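Local coordinates for nuclease-like protein (Chaetomium thermophilum, PDB 6GRB) that resolves four-way (Holliday) DNA junctions as a GEN1 enzyme and probably also cuts 5' flaps, this chain being the N-terminal part that carries the nuclease domain, at residues A[14-18]-A[19-23]; A[170-174]-A[175-179]; A[441-445]-A[446-450]. One frame throughout, in Å; residues are numbered along the deposited sequence. Where two conformers were deposited one is given.

Each of the three contacts joins the end of a strand to the first turn of the helix that follows, but each closes the junction differently. Contact 1 is buried and caps with a serine hydroxyl. Contact 2, partly exposed, uses a carboxylate and carries its lysines on the outside. Contact 3 is mostly buried, lacks a side-chain cap, its N-cap being Pro-444, and has a long ion pair at its exposed lysine. Contacts 1 and 2 share the nuclease sheet, where Glu-14 and Leu-171 are bonded through their backbones. Contact 1 also meets contact 3, since Ile-23 packs on Pro-444 and Ile-447, whereas contacts 2 and 3 stay about 17 Å apart at their nearest atoms.

Contact 1: A[14-18]-A[19-23]; sequences ERISL and CKLAI
A serine N-cap starts helix 18-29 of the XPG N-terminal, PIN-type nuclease fold, straight after the edge strand 14-17. The hydroxyl of Ser-17 takes the amide of Lys-20, with OG 3.1 Å from Lys-20 N. It can do so because chi1 of 157° swings OG away from its own amide and beside its carbonyl carbon, out over the first helical turn. The main-chain oxygen of the same residue is used as well: Leu-21 N donates to Ser-17 O at 3.1 Å, nearly along the C=O axis, and Lys-20 N adds a weak, bent bond to that oxygen. The bond one residue further on is straighter (N-H...O 169°), Ala-22 N reaching Leu-18 O at 2.9 Å.

Beside this cap lies an apolar contact. Both branches of Ile-16 meet the fork of Leu-21, CD1 against CD2 at 3.6 Å and CG2 against CD1 at 3.7 Å, and the two side chains slant across each other. Leu-18 adds a looser contact, its CD1 lying 4.2 Å from Leu-21 CD1. Beyond the contact, Leu-21 rests on strand 168-173, and the ammonium of Lys-20 pairs with Asp-24. The buried cap hydroxyl thus satisfies a helix-end amide and makes a weak hydrogen bond to Ser-373 O in a neighbouring loop, while the hydrogen bond from Ser-17 N to Asp-375 OD2 is the firmer tie.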
ATOM      1  N   GLU A  14     -13.416  -0.031  -3.996  1.00 66.62           N
ATOM      2  CA  GLU A  14     -14.037  -0.216  -2.688  1.00 65.47           C
ATOM      3  C   GLU A  14     -13.239   0.483  -1.597  1.00 64.44           C
ATOM      4  O   GLU A  14     -12.047   0.205  -1.414  1.00 63.97           O
ATOM      5  CB  GLU A  14     -14.171  -1.691  -2.328  1.00 65.13           C
ATOM      6  CG  GLU A  14     -14.852  -1.812  -0.994  1.00 64.15           C
ATOM      7  CD  GLU A  14     -15.007  -3.240  -0.524  1.00 63.79           C
ATOM      8  OE1 GLU A  14     -14.153  -4.096  -0.889  1.00 63.89           O
ATOM      9  OE2 GLU A  14     -16.002  -3.486   0.218  1.00 63.52           O
ATOM     10  N   ARG A  15     -13.904   1.361  -0.850  1.00 62.92           N
ATOM     11  CA  ARG A  15     -13.270   2.034   0.274  1.00 62.22           C
ATOM     12  C   ARG A  15     -13.324   1.002   1.393  1.00 61.30           C
ATOM     13  O   ARG A  15     -14.364   0.384   1.612  1.00 61.30           O
ATOM     14  CB  ARG A  15     -14.047   3.289   0.664  1.00 62.68           C
ATOM     15  CG  ARG A  15     -13.379   4.588   0.243  1.00 62.99           C
ATOM     16  CD  ARG A  15     -12.222   4.938   1.166  1.00 62.70           C
ATOM     17  NE  ARG A  15     -11.008   5.259   0.422  1.00 62.94           N
ATOM     18  CZ  ARG A  15     -10.204   6.278   0.709  1.00 63.32           C
ATOM     19  NH1 ARG A  15     -10.485   7.082   1.726  1.00 63.59           N
ATOM     20  NH2 ARG A  15      -9.120   6.496  -0.023  1.00 63.61           N
ATOM     21  N   ILE A  16     -12.217   0.806   2.102  1.00 59.89           N
ATOM     22  CA  ILE A  16     -12.195  -0.213   3.143  1.00 59.14           C
ATOM     23  C   ILE A  16     -11.145   0.150   4.183  1.00 58.64           C
ATOM     24  O   ILE A  16     -10.065   0.643   3.854  1.00 58.65           O
ATOM     25  CB  ILE A  16     -11.945  -1.607   2.545  1.00 59.00           C
ATOM     26  CG1 ILE A  16     -12.087  -2.679   3.620  1.00 58.37           C
ATOM     27  CG2 ILE A  16     -10.568  -1.683   1.878  1.00 58.98           C
ATOM     28  CD1 ILE A  16     -11.794  -4.057   3.088  1.00 58.39           C
ATOM     29  N   SER A  17     -11.489  -0.076   5.448  1.00 58.52           N
ATOM     30  CA  SER A  17     -10.576   0.152   6.559  1.00 58.27           C
ATOM     31  C   SER A  17      -9.316  -0.707   6.427  1.00 57.57           C
ATOM     32  O   SER A  17      -9.396  -1.939   6.408  1.00 57.12           O
ATOM     33  CB  SER A  17     -11.318  -0.161   7.858  1.00 58.30           C
ATOM     34  OG  SER A  17     -10.444  -0.481   8.915  1.00 58.04           O
ATOM     35  N   LEU A  18      -8.151  -0.059   6.362  1.00 55.62           N
ATOM     36  CA  LEU A  18      -6.884  -0.793   6.311  1.00 54.93           C
ATOM     37  C   LEU A  18      -6.750  -1.772   7.477  1.00 54.43           C
ATOM     38  O   LEU A  18      -6.222  -2.882   7.327  1.00 53.96           O
ATOM     39  CB  LEU A  18      -5.717   0.192   6.313  1.00 55.07           C
ATOM     40  CG  LEU A  18      -4.319  -0.334   6.010  1.00 54.43           C
ATOM     41  CD1 LEU A  18      -4.351  -1.293   4.816  1.00 54.36           C
ATOM     42  CD2 LEU A  18      -3.380   0.835   5.731  1.00 54.74           C
ATOM     43  N   CYS A  19      -7.222  -1.372   8.653  1.00 56.62           N
ATOM     44  CA  CYS A  19      -7.282  -2.303   9.768  1.00 56.39           C
ATOM     45  C   CYS A  19      -8.129  -3.534   9.432  1.00 56.12           C
ATOM     46  O   CYS A  19      -7.804  -4.646   9.859  1.00 55.80           O
ATOM     47  CB  CYS A  19      -7.811  -1.586  11.009  1.00 57.18           C
ATOM     48  SG  CYS A  19      -8.249  -2.690  12.364  1.00 57.19           S
ATOM     49  N   LYS A  20      -9.222  -3.370   8.677  1.00 57.31           N
ATOM     50  CA  LYS A  20     -10.025  -4.552   8.357  1.00 57.24           C
ATOM     51  C   LYS A  20      -9.288  -5.484   7.403  1.00 57.05           C
ATOM     52  O   LYS A  20      -9.370  -6.706   7.541  1.00 57.00           O
ATOM     53  CB  LYS A  20     -11.374  -4.173   7.766  1.00 57.75           C
ATOM     54  CG  LYS A  20     -12.248  -5.402   7.561  1.00 57.86           C
ATOM     55  CD  LYS A  20     -13.608  -5.092   7.005  1.00 58.38           C
ATOM     56  CE  LYS A  20     -14.182  -6.317   6.316  1.00 58.63           C
ATOM     57  NZ  LYS A  20     -14.234  -7.428   7.302  1.00 58.40           N
ATOM     58  N   LEU A  21      -8.550  -4.934   6.437  1.00 56.37           N
ATOM     59  CA  LEU A  21      -7.777  -5.781   5.538  1.00 56.48           C
ATOM     60  C   LEU A  21      -6.688  -6.519   6.289  1.00 56.09           C
ATOM     61  O   LEU A  21      -6.466  -7.712   6.064  1.00 56.33           O
ATOM     62  CB  LEU A  21      -7.153  -4.950   4.424  1.00 56.80           C
ATOM     63  CG  LEU A  21      -8.068  -4.399   3.351  1.00 57.53           C
ATOM     64  CD1 LEU A  21      -7.288  -3.362   2.552  1.00 57.83           C
ATOM     65  CD2 LEU A  21      -8.572  -5.522   2.455  1.00 58.27           C
ATOM     66  N   ALA A  22      -5.966  -5.812   7.159  1.00 55.44           N
ATOM     67  CA  ALA A  22      -4.896  -6.449   7.921  1.00 55.26           C
ATOM     68  C   ALA A  22      -5.434  -7.576   8.804  1.00 55.31           C
ATOM     69  O   ALA A  22      -4.863  -8.672   8.846  1.00 55.50           O
ATOM     70  CB  ALA A  22      -4.168  -5.403   8.769  1.00 55.06           C
ATOM     71  N   ILE A  23      -6.533  -7.322   9.524  1.00 55.83           N
ATOM     72  CA  ILE A  23      -7.008  -8.303  10.487  1.00 55.92           C
ATOM     73  C   ILE A  23      -7.753  -9.456   9.801  1.00 56.15           C
ATOM     74  O   ILE A  23      -7.690 -10.599  10.268  1.00 56.28           O
ATOM     75  CB  ILE A  23      -7.866  -7.603  11.551  1.00 56.09           C
ATOM     76  CG1 ILE A  23      -7.005  -6.633  12.366  1.00 56.19           C
ATOM     77  CG2 ILE A  23      -8.527  -8.604  12.477  1.00 56.28           C
ATOM     78  CD1 ILE A  23      -5.971  -7.308  13.282  1.00 56.27           C
TER

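Contact 2: A[170-174]-A[175-179]; sequences TLHDA and KKIAE
Asp-173 is the N-cap of the short helix 174-178, which follows strand 168-173 in the XPG I-region of the nuclease fold, and its carboxylate grips two amides at once. Lys-175 N lies 2.8 Å from Asp-173 OD2 and uses the anti lone pair of that oxygen, while Lys-176 N, at 3.3 Å, comes to OD2 from above the carboxylate plane. With CG anti to the backbone N (chi1 -166°), the aspartate bends over the start of the helix, where the amide dipoles would be expected to stabilise its negative charge. The main chain closes the turn with a nearly straight bond, Ile-177 N to Asp-173 O at 2.9 Å.

On the outer side Lys-176 still packs closely through its methylenes, laid obliquely over the aspartate with CG 3.5 Å from Asp-173 CG. The looseness lies in the ammonium ends: Lys-176 NZ stands 4.4 Å from Asp-173 OD1, short of an ion pair, and the exposed Lys-175 carries its chain off from the strand. The tight side faces inward, where Ile-177 packs on Ile-10 of helix 6-10. In the conformer of His-172 described, one of two, that side chain is about 8 Å from the side chain of Asp-141, a metal-binding residue. Ile-177 runs close past the end of the strand, its CG1 3.2 Å from Asp-173 O.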
ATOM      1  N   THR A 170      -8.537   2.665  -0.938  1.00 58.59           N
ATOM      2  CA  THR A 170      -9.446   2.317  -2.026  1.00 59.45           C
ATOM      3  C   THR A 170      -8.924   1.056  -2.720  1.00 59.70           C
ATOM      4  O   THR A 170      -7.822   1.065  -3.290  1.00 60.04           O
ATOM      5  CB  THR A 170      -9.575   3.493  -3.004  1.00 60.63           C
ATOM      6  OG1 THR A 170     -10.151   4.618  -2.322  1.00 60.59           O
ATOM      7  CG2 THR A 170     -10.458   3.122  -4.166  1.00 61.73           C
ATOM      8  N   LEU A 171      -9.701  -0.033  -2.638  1.00 60.95           N
ATOM      9  CA  LEU A 171      -9.273  -1.347  -3.116  1.00 61.38           C
ATOM     10  C   LEU A 171      -9.797  -1.571  -4.520  1.00 63.14           C
ATOM     11  O   LEU A 171     -10.985  -1.368  -4.784  1.00 63.60           O
ATOM     12  CB  LEU A 171      -9.769  -2.490  -2.219  1.00 60.60           C
ATOM     13  CG  LEU A 171      -9.378  -3.948  -2.599  1.00 61.17           C
ATOM     14  CD1 LEU A 171      -9.366  -4.813  -1.347  1.00 59.93           C
ATOM     15  CD2 LEU A 171     -10.255  -4.627  -3.647  1.00 62.67           C
ATOM     16  N   HIS A 172      -8.921  -2.012  -5.402  1.00 60.06           N
ATOM     17  CA  HIS A 172      -9.299  -2.448  -6.733  0.50 62.11           C
ATOM     18  C   HIS A 172      -8.851  -3.889  -6.929  1.00 62.93           C
ATOM     19  O   HIS A 172      -7.758  -4.278  -6.500  1.00 62.46           O
ATOM     20  CB  HIS A 172      -8.695  -1.550  -7.804  0.50 63.40           C
ATOM     21  CG  HIS A 172      -9.419  -0.253  -7.980  0.50 63.33           C
ATOM     22  ND1 HIS A 172     -10.524  -0.125  -8.793  0.50 64.52           N
ATOM     23  CD2 HIS A 172      -9.194   0.973  -7.453  0.50 62.36           C
ATOM     24  CE1 HIS A 172     -10.946   1.126  -8.761  0.50 64.25           C
ATOM     25  NE2 HIS A 172     -10.160   1.811  -7.951  0.50 63.04           N
ATOM     26  N   ASP A 173      -9.708  -4.672  -7.572  1.00 68.05           N
ATOM     27  CA  ASP A 173      -9.504  -6.100  -7.753  1.00 68.78           C
ATOM     28  C   ASP A 173      -9.502  -6.377  -9.248  1.00 71.24           C
ATOM     29  O   ASP A 173     -10.527  -6.203  -9.914  1.00 71.92           O
ATOM     30  CB  ASP A 173     -10.609  -6.881  -7.029  1.00 67.60           C
ATOM     31  CG  ASP A 173     -10.297  -8.369  -6.880  1.00 67.67           C
ATOM     32  OD1 ASP A 173     -10.287  -8.847  -5.733  1.00 66.13           O
ATOM     33  OD2 ASP A 173     -10.085  -9.061  -7.895  1.00 69.23           O
ATOM     34  N   ALA A 174      -8.347  -6.804  -9.767  1.00 68.34           N
ATOM     35  CA  ALA A 174      -8.242  -7.169 -11.178  1.00 70.63           C
ATOM     36  C   ALA A 174      -9.219  -8.277 -11.563  1.00 70.65           C
ATOM     37  O   ALA A 174      -9.711  -8.305 -12.696  1.00 72.06           O
ATOM     38  CB  ALA A 174      -6.813  -7.590 -11.494  1.00 71.42           C
ATOM     39  N   LYS A 175      -9.521  -9.191 -10.638  1.00 77.31           N
ATOM     40  CA  LYS A 175     -10.399 -10.303 -10.978  1.00 77.43           C
ATOM     41  C   LYS A 175     -11.835  -9.829 -11.155  1.00 77.38           C
ATOM     42  O   LYS A 175     -12.552 -10.331 -12.035  1.00 78.36           O
ATOM     43  CB  LYS A 175     -10.319 -11.398  -9.912  1.00 75.94           C
ATOM     44  CG  LYS A 175     -10.926 -12.737 -10.347  1.00 76.36           C
ATOM     45  CD  LYS A 175     -11.506 -13.549  -9.164  1.00 74.86           C
ATOM     46  CE  LYS A 175     -10.418 -14.193  -8.258  1.00 73.87           C
ATOM     47  NZ  LYS A 175     -10.985 -15.273  -7.350  1.00 72.88           N
ATOM     48  N   LYS A 176     -12.275  -8.854 -10.342  1.00 74.97           N
ATOM     49  CA  LYS A 176     -13.639  -8.346 -10.483  1.00 74.83           C
ATOM     50  C   LYS A 176     -13.746  -7.344 -11.629  1.00 76.30           C
ATOM     51  O   LYS A 176     -14.740  -7.348 -12.366  1.00 77.02           O
ATOM     52  CB  LYS A 176     -14.112  -7.719  -9.168  1.00 72.93           C
ATOM     53  CG  LYS A 176     -13.643  -8.498  -7.962  1.00 71.50           C
ATOM     54  CD  LYS A 176     -14.449  -8.267  -6.686  1.00 69.76           C
ATOM     55  CE  LYS A 176     -13.673  -8.885  -5.502  1.00 68.38           C
ATOM     56  NZ  LYS A 176     -14.385  -8.905  -4.177  1.00 66.84           N
ATOM     57  N   ILE A 177     -12.738  -6.475 -11.786  1.00 71.29           N
ATOM     58  CA  ILE A 177     -12.743  -5.510 -12.886  1.00 72.75           C
ATOM     59  C   ILE A 177     -12.917  -6.235 -14.211  1.00 74.52           C
ATOM     60  O   ILE A 177     -13.837  -5.941 -14.987  1.00 75.12           O
ATOM     61  CB  ILE A 177     -11.459  -4.657 -12.877  1.00 73.17           C
ATOM     62  CG1 ILE A 177     -11.465  -3.718 -11.680  1.00 71.13           C
ATOM     63  CG2 ILE A 177     -11.344  -3.854 -14.160  1.00 74.94           C
ATOM     64  CD1 ILE A 177     -10.156  -2.983 -11.452  1.00 70.95           C
ATOM     65  N   ALA A 178     -12.056  -7.227 -14.465  1.00 76.95           N
ATOM     66  CA  ALA A 178     -12.037  -7.902 -15.760  1.00 78.47           C
ATOM     67  C   ALA A 178     -13.365  -8.586 -16.069  1.00 78.27           C
ATOM     68  O   ALA A 178     -13.765  -8.675 -17.240  1.00 79.43           O
ATOM     69  CB  ALA A 178     -10.888  -8.904 -15.805  1.00 78.71           C
ATOM     70  N   GLU A 179     -14.066  -9.066 -15.046  1.00 82.21           N
ATOM     71  CA  GLU A 179     -15.358  -9.697 -15.243  1.00 82.08           C
ATOM     72  C   GLU A 179     -16.514  -8.784 -14.852  1.00 81.38           C
ATOM     73  O   GLU A 179     -17.658  -9.245 -14.783  1.00 81.11           O
ATOM     74  CB  GLU A 179     -15.416 -11.015 -14.469  1.00 81.14           C
ATOM     75  CG  GLU A 179     -15.518 -10.835 -12.980  1.00 79.40           C
ATOM     76  CD  GLU A 179     -15.409 -12.139 -12.197  1.00 78.54           C
ATOM     77  OE1 GLU A 179     -14.962 -13.174 -12.768  1.00 79.28           O
ATOM     78  OE2 GLU A 179     -15.773 -12.110 -10.990  1.00 77.09           O
TER

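Contact 3: A[441-445]-A[446-450]; sequences AWVPE and TILKL
The carboxylate of Glu-445 has the end of Lys-449 across one of its faces: CE and NZ both sit over the plane, NZ 3.8 Å from Glu-445 OE2 in a long salt bridge and CE slightly closer at 3.6 Å. The other oxygen, OE1, is taken by Arg-368 in a salt bridge, while Glu-460 brings a like charge near OE2, which Lys-449 and Arg-368 would be expected to offset. Lys-449 arrives here with an extended chain that sets out beside its own backbone N (chi1 -67°) and passes the Glu-445 carbonyl, CG 3.4 Å from Glu-445 O. A second flat group belongs to Trp-442 on the strand, whose side chain leaves the backbone away from the helix; its indole takes cation-pi contacts from Arg-369 and Arg-381.

Pro-444 has no side-chain acceptor, leaving its carbonyl to act alone at the N-cap: Leu-448 N reaches Pro-444 O at 3.3 Å in the carbonyl plane, with Ile-447 N adding a weak bond. One residue on, Lys-449 N bonds Glu-445 O at 3.0 Å. Underneath, Val-443 and Leu-448 meet at about a right angle, CG1 to CD2 at 3.5 Å, and Ile-447 CG2 touches the same Val-443 CG1 at 4.2 Å.

This is the junction of the last strand of the three-stranded antiparallel sheet in the Gen1 C-terminal domain with helix 445-451. Strand 377-384 and helix 453-464 border Leu-448, helix 318-340 covers Val-443 and Ile-447, and helix 18-29 of the nuclease fold lies against Pro-444.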
ATOM      1  N   ALA A 441      -5.256   2.269  24.871  1.00 70.85           N
ATOM      2  CA  ALA A 441      -5.312   2.187  23.420  1.00 69.30           C
ATOM      3  C   ALA A 441      -6.353   1.159  22.999  1.00 67.55           C
ATOM      4  O   ALA A 441      -6.626   0.200  23.725  1.00 67.15           O
ATOM      5  CB  ALA A 441      -3.956   1.799  22.834  1.00 68.07           C
ATOM      6  N   TRP A 442      -6.925   1.360  21.816  1.00 69.99           N
ATOM      7  CA  TRP A 442      -7.780   0.360  21.185  1.00 68.27           C
ATOM      8  C   TRP A 442      -6.926  -0.539  20.296  1.00 66.61           C
ATOM      9  O   TRP A 442      -6.284  -0.061  19.349  1.00 66.17           O
ATOM     10  CB  TRP A 442      -8.894   1.006  20.362  1.00 68.05           C
ATOM     11  CG  TRP A 442      -9.973   1.682  21.153  1.00 69.08           C
ATOM     12  CD1 TRP A 442     -10.167   3.021  21.283  1.00 70.25           C
ATOM     13  CD2 TRP A 442     -11.033   1.052  21.888  1.00 68.83           C
ATOM     14  NE1 TRP A 442     -11.266   3.270  22.066  1.00 70.60           N
ATOM     15  CE2 TRP A 442     -11.819   2.077  22.447  1.00 69.81           C
ATOM     16  CE3 TRP A 442     -11.391  -0.278  22.126  1.00 67.89           C
ATOM     17  CZ2 TRP A 442     -12.943   1.815  23.231  1.00 69.85           C
ATOM     18  CZ3 TRP A 442     -12.505  -0.543  22.891  1.00 68.05           C
ATOM     19  CH2 TRP A 442     -13.266   0.498  23.444  1.00 69.03           C
ATOM     20  N   VAL A 443      -6.928  -1.837  20.590  1.00 66.13           N
ATOM     21  CA  VAL A 443      -6.147  -2.804  19.815  1.00 64.65           C
ATOM     22  C   VAL A 443      -7.089  -3.882  19.294  1.00 63.57           C
ATOM     23  O   VAL A 443      -7.990  -4.320  20.033  1.00 63.93           O
ATOM     24  CB  VAL A 443      -4.999  -3.391  20.655  1.00 64.90           C
ATOM     25  CG1 VAL A 443      -4.201  -4.396  19.847  1.00 63.74           C
ATOM     26  CG2 VAL A 443      -4.097  -2.269  21.151  1.00 65.84           C
ATOM     27  N   PRO A 444      -6.950  -4.301  18.031  1.00 63.48           N
ATOM     28  CA  PRO A 444      -7.853  -5.338  17.481  1.00 62.70           C
ATOM     29  C   PRO A 444      -7.821  -6.623  18.293  1.00 62.67           C
ATOM     30  O   PRO A 444      -6.754  -7.138  18.629  1.00 62.62           O
ATOM     31  CB  PRO A 444      -7.320  -5.551  16.058  1.00 61.71           C
ATOM     32  CG  PRO A 444      -6.732  -4.202  15.695  1.00 61.97           C
ATOM     33  CD  PRO A 444      -6.154  -3.642  16.975  1.00 62.98           C
ATOM     34  N   GLU A 445      -9.016  -7.143  18.594  1.00 67.37           N
ATOM     35  CA  GLU A 445      -9.161  -8.292  19.491  1.00 67.52           C
ATOM     36  C   GLU A 445      -8.343  -9.497  19.022  1.00 66.90           C
ATOM     37  O   GLU A 445      -7.794 -10.236  19.849  1.00 67.18           O
ATOM     38  CB  GLU A 445     -10.646  -8.672  19.626  1.00 67.59           C
ATOM     39  CG  GLU A 445     -10.915  -9.810  20.577  1.00 67.83           C
ATOM     40  CD  GLU A 445     -12.382 -10.235  20.587  1.00 67.87           C
ATOM     41  OE1 GLU A 445     -13.063 -10.015  19.565  1.00 67.50           O
ATOM     42  OE2 GLU A 445     -12.866 -10.795  21.608  1.00 68.33           O
ATOM     43  N   THR A 446      -8.246  -9.729  17.712  1.00 64.52           N
ATOM     44  CA  THR A 446      -7.528 -10.938  17.339  1.00 64.23           C
ATOM     45  C   THR A 446      -6.022 -10.767  17.490  1.00 64.35           C
ATOM     46  O   THR A 446      -5.311 -11.756  17.710  1.00 64.50           O
ATOM     47  CB  THR A 446      -7.895 -11.406  15.923  1.00 63.75           C
ATOM     48  OG1 THR A 446      -7.598 -10.389  14.967  1.00 63.51           O
ATOM     49  CG2 THR A 446      -9.346 -11.785  15.831  1.00 63.96           C
ATOM     50  N   ILE A 447      -5.512  -9.536  17.427  1.00 63.30           N
ATOM     51  CA  ILE A 447      -4.101  -9.356  17.761  1.00 63.61           C
ATOM     52  C   ILE A 447      -3.868  -9.645  19.245  1.00 64.42           C
ATOM     53  O   ILE A 447      -2.831 -10.195  19.629  1.00 64.81           O
ATOM     54  CB  ILE A 447      -3.613  -7.950  17.344  1.00 63.58           C
ATOM     55  CG1 ILE A 447      -3.442  -7.883  15.833  1.00 62.84           C
ATOM     56  CG2 ILE A 447      -2.290  -7.597  18.021  1.00 64.22           C
ATOM     57  CD1 ILE A 447      -2.752  -6.651  15.353  1.00 62.78           C
ATOM     58  N   LEU A 448      -4.844  -9.348  20.093  1.00 65.33           N
ATOM     59  CA  LEU A 448      -4.679  -9.590  21.523  1.00 66.23           C
ATOM     60  C   LEU A 448      -4.845 -11.065  21.890  1.00 66.15           C
ATOM     61  O   LEU A 448      -4.272 -11.522  22.886  1.00 66.81           O
ATOM     62  CB  LEU A 448      -5.670  -8.733  22.315  1.00 66.92           C
ATOM     63  CG  LEU A 448      -5.598  -7.209  22.236  1.00 67.46           C
ATOM     64  CD1 LEU A 448      -6.598  -6.619  23.211  1.00 68.48           C
ATOM     65  CD2 LEU A 448      -4.209  -6.705  22.527  1.00 68.00           C
ATOM     66  N   LYS A 449      -5.629 -11.823  21.123  1.00 69.70           N
ATOM     67  CA  LYS A 449      -5.729 -13.243  21.422  1.00 69.74           C
ATOM     68  C   LYS A 449      -4.419 -13.964  21.139  1.00 69.82           C
ATOM     69  O   LYS A 449      -4.148 -14.993  21.766  1.00 70.20           O
ATOM     70  CB  LYS A 449      -6.883 -13.861  20.639  1.00 69.16           C
ATOM     71  CG  LYS A 449      -8.253 -13.354  21.084  1.00 69.19           C
ATOM     72  CD  LYS A 449      -9.365 -13.971  20.269  1.00 69.11           C
ATOM     73  CE  LYS A 449     -10.726 -13.489  20.725  1.00 69.20           C
ATOM     74  NZ  LYS A 449     -11.866 -14.054  19.932  1.00 68.75           N
ATOM     75  N   LEU A 450      -3.585 -13.410  20.249  1.00 69.12           N
ATOM     76  CA  LEU A 450      -2.310 -14.018  19.887  1.00 69.40           C
ATOM     77  C   LEU A 450      -1.223 -13.693  20.907  1.00 70.28           C
ATOM     78  O   LEU A 450      -0.441 -14.570  21.304  1.00 70.88           O
ATOM     79  CB  LEU A 450      -1.886 -13.536  18.491  1.00 68.96           C
ATOM     80  CG  LEU A 450      -2.844 -13.859  17.333  1.00 68.27           C
ATOM     81  CD1 LEU A 450      -2.275 -13.352  16.006  1.00 68.02           C
ATOM     82  CD2 LEU A 450      -3.185 -15.361  17.283  1.00 68.42           C
TER